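Local coordinates for protein cytochrome C554 (Nitrosomonas europaea, PDB 1FT5) that accepts electrons directly from hydroxylamine oxidoreductase during ammonia oxidation and carries them on its four covalently bound hemes, at residues D101-F109 with K183-E191; W22-M31 with M82-S90. One frame throughout, in Å; residues are numbered along the deposited sequence.

Contact 1: residues D101-F109 with K183-E191; sequences DHRKSGQAF and KLEGVFEGE. With HEM (protoporphyrin IX containing Fe), chain E.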
loop_
_atom_site.group_PDB
_atom_site.type_symbol
_atom_site.label_atom_id
_atom_site.label_comp_id
_atom_site.label_asym_id
_atom_site.label_seq_id
_atom_site.Cartn_x
_atom_site.Cartn_y
_atom_site.Cartn_z
ATOM N N ASP A 101 -13.884 3.162 12.619
ATOM C CA ASP A 101 -13.693 4.526 13.145
ATOM C C ASP A 101 -13.832 5.524 11.954
ATOM O O ASP A 101 -14.297 6.663 12.148
ATOM C CB ASP A 101 -12.308 4.743 13.770
ATOM C CG ASP A 101 -12.217 4.331 15.228
ATOM O OD1 ASP A 101 -12.702 3.253 15.540
ATOM O OD2 ASP A 101 -11.639 5.097 16.053
ATOM N N HIS A 102 -13.403 5.151 10.736
ATOM C CA HIS A 102 -13.586 6.096 9.589
ATOM C C HIS A 102 -15.092 6.304 9.384
ATOM O O HIS A 102 -15.534 7.444 9.146
ATOM C CB HIS A 102 -12.968 5.590 8.281
ATOM C CG HIS A 102 -11.476 5.626 8.321
ATOM N ND1 HIS A 102 -10.688 5.686 7.171
ATOM C CD2 HIS A 102 -10.684 5.557 9.419
ATOM C CE1 HIS A 102 -9.434 5.648 7.644
ATOM N NE2 HIS A 102 -9.373 5.570 8.969
ATOM N N ARG A 103 -15.885 5.228 9.499
ATOM C CA ARG A 103 -17.348 5.332 9.334
ATOM C C ARG A 103 -17.957 6.150 10.474
ATOM O O ARG A 103 -18.692 7.147 10.230
ATOM C CB ARG A 103 -17.993 3.932 9.349
ATOM C CG ARG A 103 -19.500 4.002 9.080
ATOM C CD ARG A 103 -20.313 2.799 9.637
ATOM N NE ARG A 103 -21.207 3.242 10.717
ATOM C CZ ARG A 103 -22.534 3.079 10.728
ATOM N NH1 ARG A 103 -23.141 2.475 9.710
ATOM N NH2 ARG A 103 -23.259 3.550 11.751
ATOM N N LYS A 104 -17.628 5.807 11.702
ATOM C CA LYS A 104 -18.235 6.541 12.823
ATOM C C LYS A 104 -17.808 8.011 12.898
ATOM O O LYS A 104 -18.616 8.925 13.189
ATOM C CB LYS A 104 -17.907 5.856 14.151
ATOM C CG LYS A 104 -18.438 4.416 14.194
ATOM C CD LYS A 104 -19.826 4.288 13.537
ATOM C CE LYS A 104 -20.936 4.817 14.432
ATOM N NZ LYS A 104 -22.240 4.130 14.207
ATOM N N SER A 105 -16.527 8.258 12.659
ATOM C CA SER A 105 -16.021 9.630 12.736
ATOM C C SER A 105 -16.565 10.434 11.577
ATOM O O SER A 105 -16.830 11.635 11.760
ATOM C CB SER A 105 -14.474 9.661 12.711
ATOM O OG SER A 105 -13.910 9.120 13.906
ATOM N N GLY A 106 -16.755 9.817 10.422
ATOM C CA GLY A 106 -17.324 10.485 9.257
ATOM C C GLY A 106 -18.777 10.884 9.571
ATOM O O GLY A 106 -19.202 11.981 9.248
ATOM N N GLN A 107 -19.517 9.963 10.173
ATOM C CA GLN A 107 -20.915 10.253 10.571
ATOM C C GLN A 107 -20.941 11.337 11.641
ATOM O O GLN A 107 -21.809 12.226 11.556
ATOM C CB GLN A 107 -21.550 8.977 11.140
ATOM C CG GLN A 107 -21.868 7.988 10.057
ATOM C CD GLN A 107 -22.252 6.616 10.608
ATOM O OE1 GLN A 107 -22.833 5.791 9.894
ATOM N NE2 GLN A 107 -21.919 6.361 11.861
ATOM N N ALA A 108 -20.038 11.300 12.622
ATOM C CA ALA A 108 -20.012 12.353 13.680
ATOM C C ALA A 108 -19.733 13.718 13.045
ATOM O O ALA A 108 -20.305 14.757 13.422
ATOM C CB ALA A 108 -18.952 12.062 14.736
ATOM N N PHE A 109 -18.793 13.751 12.108
ATOM C CA PHE A 109 -18.510 15.019 11.437
ATOM C C PHE A 109 -19.725 15.503 10.586
ATOM O O PHE A 109 -20.098 16.690 10.651
ATOM C CB PHE A 109 -17.259 14.837 10.528
ATOM C CG PHE A 109 -16.823 16.094 9.848
ATOM C CD1 PHE A 109 -16.050 17.018 10.535
ATOM C CD2 PHE A 109 -17.224 16.334 8.542
ATOM C CE1 PHE A 109 -15.662 18.218 9.904
ATOM C CE2 PHE A 109 -16.846 17.523 7.886
ATOM C CZ PHE A 109 -16.066 18.445 8.588
ATOM N N LYS A 183 -8.891 16.080 -2.231
ATOM C CA LYS A 183 -9.128 16.957 -1.078
ATOM C C LYS A 183 -9.972 16.330 0.034
ATOM O O LYS A 183 -11.019 15.749 -0.274
ATOM C CB LYS A 183 -9.868 18.197 -1.594
ATOM C CG LYS A 183 -8.978 19.091 -2.418
ATOM C CD LYS A 183 -8.073 19.994 -1.591
ATOM C CE LYS A 183 -8.511 20.079 -0.134
ATOM N NZ LYS A 183 -7.408 20.591 0.749
ATOM N N LEU A 184 -9.494 16.456 1.276
ATOM C CA LEU A 184 -10.180 15.951 2.458
ATOM C C LEU A 184 -10.936 17.120 3.116
ATOM O O LEU A 184 -10.471 18.269 3.075
ATOM C CB LEU A 184 -9.181 15.451 3.485
ATOM C CG LEU A 184 -8.436 14.147 3.025
ATOM C CD1 LEU A 184 -7.210 13.926 3.949
ATOM C CD2 LEU A 184 -9.385 12.940 3.076
ATOM N N GLU A 185 -12.091 16.814 3.703
ATOM C CA GLU A 185 -12.840 17.845 4.460
ATOM C C GLU A 185 -12.145 18.116 5.791
ATOM O O GLU A 185 -12.209 19.233 6.343
ATOM C CB GLU A 185 -14.263 17.365 4.698
ATOM C CG GLU A 185 -15.062 17.306 3.436
ATOM C CD GLU A 185 -15.247 18.690 2.785
ATOM O OE1 GLU A 185 -15.075 19.735 3.467
ATOM O OE2 GLU A 185 -15.565 18.728 1.583
ATOM N N GLY A 186 -11.475 17.107 6.339
ATOM C CA GLY A 186 -10.746 17.309 7.570
ATOM C C GLY A 186 -11.362 16.692 8.809
ATOM O O GLY A 186 -11.271 17.256 9.902
ATOM N N VAL A 187 -11.994 15.543 8.640
ATOM C CA VAL A 187 -12.612 14.816 9.744
ATOM C C VAL A 187 -11.524 14.525 10.779
ATOM O O VAL A 187 -11.751 14.651 11.977
ATOM C CB VAL A 187 -13.194 13.477 9.248
ATOM C CG1 VAL A 187 -13.652 12.594 10.434
ATOM C CG2 VAL A 187 -14.332 13.743 8.270
ATOM N N PHE A 188 -10.321 14.100 10.357
ATOM C CA PHE A 188 -9.290 13.790 11.333
ATOM C C PHE A 188 -8.319 14.906 11.508
ATOM O O PHE A 188 -8.041 15.627 10.548
ATOM C CB PHE A 188 -8.578 12.482 10.897
ATOM C CG PHE A 188 -9.504 11.296 10.880
ATOM C CD1 PHE A 188 -10.006 10.818 9.694
ATOM C CD2 PHE A 188 -9.955 10.739 12.092
ATOM C CE1 PHE A 188 -10.961 9.795 9.668
ATOM C CE2 PHE A 188 -10.915 9.716 12.084
ATOM C CZ PHE A 188 -11.409 9.252 10.900
ATOM N N GLU A 189 -7.793 15.060 12.724
ATOM C CA GLU A 189 -6.850 16.125 13.004
ATOM C C GLU A 189 -5.716 15.730 13.931
ATOM O O GLU A 189 -5.767 14.698 14.591
ATOM C CB GLU A 189 -7.585 17.335 13.599
ATOM C CG GLU A 189 -8.474 17.013 14.754
ATOM C CD GLU A 189 -8.945 18.280 15.479
ATOM O OE1 GLU A 189 -8.659 19.395 14.991
ATOM O OE2 GLU A 189 -9.580 18.136 16.537
ATOM N N GLY A 190 -4.662 16.542 13.930
ATOM C CA GLY A 190 -3.539 16.327 14.812
ATOM C C GLY A 190 -2.592 15.204 14.446
ATOM O O GLY A 190 -2.689 14.641 13.355
ATOM N N GLU A 191 -1.661 14.929 15.364
ATOM C CA GLU A 191 -0.643 13.900 15.165
ATOM C C GLU A 191 -1.056 12.514 15.622
ATOM O O GLU A 191 -1.943 12.352 16.461
ATOM C CB GLU A 191 0.609 14.311 15.921
ATOM C CG GLU A 191 1.234 15.588 15.414
ATOM C CD GLU A 191 1.927 15.416 14.068
ATOM O OE1 GLU A 191 2.377 14.303 13.751
ATOM O OE2 GLU A 191 2.028 16.423 13.343
HETATM C CHA HEM E . -10.184 9.265 5.817
HETATM C CHB HEM E . -7.869 5.282 4.344
HETATM C CHC HEM E . -11.974 2.733 4.964
HETATM C CHD HEM E . -14.433 6.955 5.433
HETATM C C1A HEM E . -9.184 8.389 5.414
HETATM C C2A HEM E . -7.785 8.758 5.257
HETATM C C3A HEM E . -7.158 7.630 4.771
HETATM C C4A HEM E . -8.141 6.609 4.705
HETATM C CMA HEM E . -5.672 7.438 4.408
HETATM C CAA HEM E . -7.176 10.092 5.572
HETATM C CBA HEM E . -6.820 10.203 7.059
HETATM C CGA HEM E . -6.023 11.435 7.415
HETATM O O1A HEM E . -6.670 12.561 7.440
HETATM O O2A HEM E . -4.794 11.363 7.700
HETATM C C1B HEM E . -8.810 4.265 4.384
HETATM C C2B HEM E . -8.484 2.900 4.195
HETATM C C3B HEM E . -9.603 2.145 4.472
HETATM C C4B HEM E . -10.648 3.091 4.789
HETATM C CMB HEM E . -7.097 2.349 3.768
HETATM C CAB HEM E . -9.769 0.596 4.435
HETATM C CBB HEM E . -9.106 -0.137 5.616
HETATM C C1C HEM E . -12.988 3.676 5.079
HETATM C C2C HEM E . -14.408 3.316 5.066
HETATM C C3C HEM E . -15.071 4.516 5.099
HETATM C C4C HEM E . -14.126 5.564 5.223
HETATM C CMC HEM E . -15.011 1.895 4.967
HETATM C CAC HEM E . -16.588 4.726 4.933
HETATM C CBC HEM E . -17.575 4.137 5.913
HETATM C C1D HEM E . -13.455 7.926 5.652
HETATM C C2D HEM E . -13.732 9.275 5.986
HETATM C C3D HEM E . -12.556 9.904 6.132
HETATM C C4D HEM E . -11.527 8.936 5.883
HETATM C CMD HEM E . -15.182 9.863 6.148
HETATM C CAD HEM E . -12.408 11.382 6.323
HETATM C CBD HEM E . -12.432 12.173 5.041
HETATM C CGD HEM E . -12.235 13.690 5.112
HETATM O O1D HEM E . -12.751 14.312 4.156
HETATM O O2D HEM E . -11.562 14.180 6.015
HETATM N NA HEM E . -9.397 7.065 5.072
HETATM N NB HEM E . -10.154 4.408 4.750
HETATM N NC HEM E . -12.810 5.059 5.171
HETATM N ND HEM E . -12.078 7.740 5.621
HETATM FE FE HEM E . -11.125 6.085 5.177
#
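F109 rests on V187: CG of the ring meets the methyl CG2 at 3.8 Å, the valine coming at the ring obliquely. With CG anti to the backbone N (chi1 -177°), the F109 ring swings off the helix alongside V187 toward E185, where F109 CE2 comes to 4.1 Å from E185 CB. The other valine methyl, CG1, settles on the helix backbone, 3.6 Å from S105 O. CG1 also lies over the centre of the F188 ring, so the valine is wedged between the helix and that phenyl group. F188 bridges helix and heme. Its CE2 and CZ touch CB of S105, while CE1 stands over one face of the H102 imidazole near the rim, the two planes 47° apart. The same CE1 turns the ring edge to the porphyrin, 3.9 Å from heme C3D. H102 binds the iron through ND1 at 2.1 Å, opposite H15, with its NE2 bonded to Q126. Without the phenyl group, as with an alanine at F188, the H102 face and V187 CG1 would probably lose their shared neighbour and a gap would open beside the heme edge. Three consecutive backbone amides grip a heme propionate. E185 N donates to heme O1D at 2.6 Å. G186 N donates to heme O2D at 2.9 Å. V187 N donates to the same heme O2D at 3.0 Å. The contact seats one flank of helix 99-112 on E185-F188, the turn leading into strand 188-189, which pairs in parallel with strand 116-117; S105 OG bonds T116 there, and L121 of helix 118-123 packs on H102 and F188.

Contact 2: residues W22-M31 with M82-S90; sequences WKDTAHAKAM and MLTGVGCES. With HEM (protoporphyrin IX containing Fe), chain H.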
loop_
_atom_site.group_PDB
_atom_site.type_symbol
_atom_site.label_atom_id
_atom_site.label_comp_id
_atom_site.label_asym_id
_atom_site.label_seq_id
_atom_site.Cartn_x
_atom_site.Cartn_y
_atom_site.Cartn_z
ATOM N N TRP A 22 -5.852 4.282 -7.931
ATOM C CA TRP A 22 -4.941 3.202 -7.508
ATOM C C TRP A 22 -5.007 2.013 -8.509
ATOM O O TRP A 22 -3.996 1.334 -8.775
ATOM C CB TRP A 22 -5.378 2.750 -6.083
ATOM C CG TRP A 22 -4.755 1.428 -5.669
ATOM C CD1 TRP A 22 -3.519 1.250 -5.081
ATOM C CD2 TRP A 22 -5.290 0.122 -5.916
ATOM N NE1 TRP A 22 -3.256 -0.124 -4.958
ATOM C CE2 TRP A 22 -4.315 -0.828 -5.471
ATOM C CE3 TRP A 22 -6.481 -0.358 -6.485
ATOM C CZ2 TRP A 22 -4.520 -2.235 -5.572
ATOM C CZ3 TRP A 22 -6.685 -1.742 -6.595
ATOM C CH2 TRP A 22 -5.694 -2.667 -6.132
ATOM N N LYS A 23 -6.169 1.751 -9.070
ATOM C CA LYS A 23 -6.331 0.588 -9.935
ATOM C C LYS A 23 -5.464 0.614 -11.142
ATOM O O LYS A 23 -5.231 -0.460 -11.737
ATOM C CB LYS A 23 -7.807 0.459 -10.397
ATOM C CG LYS A 23 -8.310 -0.985 -10.335
ATOM C CD LYS A 23 -8.538 -1.577 -11.754
ATOM C CE LYS A 23 -8.734 -3.119 -11.693
ATOM N NZ LYS A 23 -8.928 -3.736 -13.049
ATOM N N ASP A 24 -5.032 1.811 -11.558
ATOM C CA ASP A 24 -4.207 1.924 -12.751
ATOM C C ASP A 24 -2.714 1.884 -12.432
ATOM O O ASP A 24 -1.878 1.942 -13.347
ATOM C CB ASP A 24 -4.566 3.243 -13.495
ATOM C CG ASP A 24 -5.952 3.182 -14.154
ATOM O OD1 ASP A 24 -6.471 2.064 -14.420
ATOM O OD2 ASP A 24 -6.537 4.262 -14.404
ATOM N N THR A 25 -2.371 1.744 -11.160
ATOM C CA THR A 25 -0.943 1.759 -10.722
ATOM C C THR A 25 -0.271 0.397 -10.778
ATOM O O THR A 25 -0.945 -0.624 -10.818
ATOM C CB THR A 25 -0.784 2.270 -9.287
ATOM O OG1 THR A 25 -1.387 1.333 -8.364
ATOM C CG2 THR A 25 -1.401 3.655 -9.128
ATOM N N ALA A 26 1.074 0.392 -10.829
ATOM C CA ALA A 26 1.844 -0.877 -10.912
ATOM C C ALA A 26 1.502 -1.703 -9.664
ATOM O O ALA A 26 1.341 -2.921 -9.740
ATOM C CB ALA A 26 3.315 -0.558 -10.915
ATOM N N HIS A 27 1.328 -1.024 -8.543
ATOM C CA HIS A 27 0.981 -1.764 -7.290
ATOM C C HIS A 27 -0.291 -2.599 -7.504
ATOM O O HIS A 27 -0.359 -3.805 -7.135
ATOM C CB HIS A 27 0.715 -0.796 -6.108
ATOM C CG HIS A 27 1.967 -0.237 -5.489
ATOM N ND1 HIS A 27 2.154 1.113 -5.212
ATOM C CD2 HIS A 27 3.128 -0.854 -5.120
ATOM C CE1 HIS A 27 3.358 1.285 -4.711
ATOM N NE2 HIS A 27 4.002 0.137 -4.611
ATOM N N ALA A 28 -1.301 -2.014 -8.137
ATOM C CA ALA A 28 -2.538 -2.802 -8.302
ATOM C C ALA A 28 -2.366 -4.001 -9.210
ATOM O O ALA A 28 -3.114 -4.991 -9.124
ATOM C CB ALA A 28 -3.699 -1.917 -8.903
ATOM N N LYS A 29 -1.373 -3.899 -10.112
ATOM C CA LYS A 29 -1.127 -4.955 -11.098
ATOM C C LYS A 29 0.017 -5.850 -10.627
ATOM O O LYS A 29 0.531 -6.684 -11.422
ATOM C CB LYS A 29 -0.760 -4.306 -12.470
ATOM C CG LYS A 29 -1.850 -3.336 -12.968
ATOM C CD LYS A 29 -1.342 -2.438 -14.102
ATOM C CE LYS A 29 -2.462 -1.450 -14.490
ATOM N NZ LYS A 29 -2.147 -0.663 -15.725
ATOM N N ALA A 30 0.413 -5.758 -9.356
ATOM C CA ALA A 30 1.590 -6.540 -8.930
ATOM C C ALA A 30 1.525 -8.013 -9.116
ATOM O O ALA A 30 2.591 -8.646 -9.366
ATOM C CB ALA A 30 1.924 -6.244 -7.488
ATOM N N MET A 31 0.343 -8.602 -8.969
ATOM C CA MET A 31 0.306 -10.055 -9.162
ATOM C C MET A 31 0.427 -10.398 -10.635
ATOM O O MET A 31 0.830 -11.514 -10.984
ATOM C CB MET A 31 -1.001 -10.592 -8.553
ATOM C CG MET A 31 -1.270 -12.098 -8.732
ATOM S SD MET A 31 0.045 -13.121 -7.967
ATOM C CE MET A 31 -0.265 -12.906 -6.271
ATOM N N MET A 82 -9.464 -9.492 -3.189
ATOM C CA MET A 82 -9.310 -8.190 -2.535
ATOM C C MET A 82 -8.037 -7.954 -1.693
ATOM O O MET A 82 -7.869 -6.913 -1.061
ATOM C CB MET A 82 -10.579 -7.870 -1.721
ATOM C CG MET A 82 -10.714 -8.688 -0.421
ATOM S SD MET A 82 -12.105 -8.054 0.690
ATOM C CE MET A 82 -11.801 -6.592 1.058
ATOM N N LEU A 83 -7.164 -8.960 -1.676
ATOM C CA LEU A 83 -5.837 -8.815 -1.034
ATOM C C LEU A 83 -4.778 -9.063 -2.118
ATOM O O LEU A 83 -3.580 -9.124 -1.767
ATOM C CB LEU A 83 -5.634 -9.889 0.096
ATOM C CG LEU A 83 -6.486 -9.620 1.345
ATOM C CD1 LEU A 83 -6.516 -10.886 2.247
ATOM C CD2 LEU A 83 -5.970 -8.462 2.187
ATOM N N THR A 84 -5.163 -9.213 -3.385
ATOM C CA THR A 84 -4.242 -9.476 -4.484
ATOM C C THR A 84 -3.742 -8.186 -5.054
ATOM O O THR A 84 -4.533 -7.283 -5.321
ATOM C CB THR A 84 -4.948 -10.319 -5.574
ATOM O OG1 THR A 84 -5.337 -11.575 -4.996
ATOM C CG2 THR A 84 -4.031 -10.572 -6.715
ATOM N N GLY A 85 -2.422 -8.055 -5.290
ATOM C CA GLY A 85 -1.903 -6.743 -5.697
ATOM C C GLY A 85 -1.553 -5.977 -4.397
ATOM O O GLY A 85 -2.035 -6.326 -3.297
ATOM N N VAL A 86 -0.727 -4.923 -4.480
ATOM C CA VAL A 86 -0.320 -4.152 -3.309
ATOM C C VAL A 86 -1.397 -3.095 -3.211
ATOM O O VAL A 86 -1.420 -2.142 -3.969
ATOM C CB VAL A 86 1.048 -3.513 -3.558
ATOM C CG1 VAL A 86 1.442 -2.681 -2.399
ATOM C CG2 VAL A 86 2.112 -4.649 -3.682
ATOM N N GLY A 87 -2.255 -3.325 -2.234
ATOM C CA GLY A 87 -3.446 -2.500 -2.030
ATOM C C GLY A 87 -3.399 -1.544 -0.883
ATOM O O GLY A 87 -2.375 -1.246 -0.272
ATOM N N CYS A 88 -4.626 -1.092 -0.524
ATOM C CA CYS A 88 -4.703 0.007 0.439
ATOM C C CYS A 88 -4.004 -0.204 1.753
ATOM O O CYS A 88 -3.350 0.637 2.298
ATOM C CB CYS A 88 -6.223 0.288 0.703
ATOM S SG CYS A 88 -7.279 0.272 -0.723
ATOM N N GLU A 89 -4.218 -1.393 2.357
ATOM C CA GLU A 89 -3.680 -1.662 3.659
ATOM C C GLU A 89 -2.154 -1.889 3.621
ATOM O O GLU A 89 -1.524 -1.760 4.637
ATOM C CB GLU A 89 -4.335 -2.902 4.214
ATOM C CG GLU A 89 -5.853 -2.711 4.557
ATOM C CD GLU A 89 -6.515 -4.060 4.795
ATOM O OE1 GLU A 89 -6.519 -4.893 3.897
ATOM O OE2 GLU A 89 -6.980 -4.298 5.938
ATOM N N SER A 90 -1.627 -2.253 2.452
ATOM C CA SER A 90 -0.160 -2.393 2.397
ATOM C C SER A 90 0.537 -1.085 2.706
ATOM O O SER A 90 1.673 -1.103 3.193
ATOM C CB SER A 90 0.326 -2.930 1.032
ATOM O OG SER A 90 0.066 -4.316 0.937
HETATM C CHA HEM H . 6.267 -0.531 -7.468
HETATM C CHB HEM H . 6.766 3.240 -4.459
HETATM C CHC HEM H . 4.980 0.443 -0.884
HETATM C CHD HEM H . 5.702 -3.461 -3.718
HETATM C C1A HEM H . 6.468 0.749 -6.968
HETATM C C2A HEM H . 6.884 1.875 -7.769
HETATM C C3A HEM H . 7.078 2.906 -6.910
HETATM C C4A HEM H . 6.734 2.439 -5.598
HETATM C CMA HEM H . 7.593 4.340 -7.243
HETATM C CAA HEM H . 7.112 1.899 -9.215
HETATM C CBA HEM H . 5.861 2.237 -9.964
HETATM C CGA HEM H . 5.970 2.230 -11.481
HETATM O O1A HEM H . 7.062 1.887 -12.041
HETATM O O2A HEM H . 4.965 2.546 -12.110
HETATM C C1B HEM H . 6.355 2.788 -3.185
HETATM C C2B HEM H . 6.229 3.619 -2.025
HETATM C C3B HEM H . 5.605 2.853 -1.033
HETATM C C4B HEM H . 5.418 1.526 -1.622
HETATM C CMB HEM H . 6.718 5.092 -1.927
HETATM C CAB HEM H . 5.229 3.234 0.377
HETATM C CBB HEM H . 4.426 4.524 0.457
HETATM C C1C HEM H . 5.061 -0.857 -1.366
HETATM C C2C HEM H . 4.791 -1.961 -0.504
HETATM C C3C HEM H . 5.089 -3.081 -1.262
HETATM C C4C HEM H . 5.446 -2.619 -2.589
HETATM C CMC HEM H . 4.341 -1.867 0.945
HETATM C CAC HEM H . 5.087 -4.589 -0.851
HETATM C CBC HEM H . 3.757 -5.128 -0.220
HETATM C C1D HEM H . 5.898 -2.967 -5.025
HETATM C C2D HEM H . 5.942 -3.776 -6.171
HETATM C C3D HEM H . 6.013 -2.967 -7.234
HETATM C C4D HEM H . 6.053 -1.643 -6.697
HETATM C CMD HEM H . 5.904 -5.323 -6.186
HETATM C CAD HEM H . 5.976 -3.455 -8.674
HETATM C CBD HEM H . 4.627 -3.942 -9.210
HETATM C CGD HEM H . 4.766 -4.593 -10.517
HETATM O O1D HEM H . 5.072 -3.924 -11.492
HETATM O O2D HEM H . 4.574 -5.800 -10.551
HETATM N NA HEM H . 6.384 1.114 -5.652
HETATM N NB HEM H . 5.876 1.474 -2.975
HETATM N NC HEM H . 5.449 -1.243 -2.642
HETATM N ND HEM H . 5.985 -1.654 -5.345
HETATM FE FE HEM H . 5.908 -0.062 -4.164
HETATM O O HOH W 1 -5.254 -5.923 -7.583
#
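V86 is held to the W22–M31 loop by both of its backbone polar atoms. The W22 indole, CG anti to the backbone N (chi1 166°), is carried across to V86 O, which accepts W22 NE1 at 2.9 Å, in the carbonyl plane on a lone pair and only 2° out of the ring plane, though the N-H...O angle of 149° is short of straight. V86 N donates to H27 O, also at 2.9 Å, approaching well above the carbonyl plane. A30 N reaches the same H27 oxygen from the opposite face, so that carbonyl serves two donors. W22 O likewise accepts two, T25 N and T25 OG1, the hydroxyl at 2.6 Å. A water joins the backbones, donating to A28 O at 2.8 Å and to T84 O at 2.7 Å, while T84 OG1 turns to K80 O. The CZ2 corner of W22 packs on CA of G87, and A28 CB lies over one face of the indole, near its rim. G85 CA lies so close to H27 O that a CB would run into A28 O. Beside it, CG2 of T84 touches CB of M31 at 3.5 Å. On the heme side, V86 CG1 lies 3.7 Å from H27 CD2, and H27 NE2 binds the heme iron at 2.0 Å opposite H138. The ligand's backbone is thus fixed at its carbonyl, a valine flanks its imidazole, and ND1 bonds weakly to A177 O, which would probably limit imidazole rotation.

Each contact supplies one axial histidine, to different hemes: contact 1 gives H102 to heme 1, contact 2 gives H27 to heme 4. FE of HEM (chain E) and FE of HEM (chain H) lie 20.4 Å apart. The contacts do not touch; their centres are about 25 Å apart and their nearest atoms about 9 Å. Heme 3 bridges them, since L184 of contact 1 and W22, H27, V86, G87 and C88 of contact 2 line its pocket, and C88 is covalently linked to it. Along the chain contact 2 closes first, helix 88-92 being followed by helix 99-112.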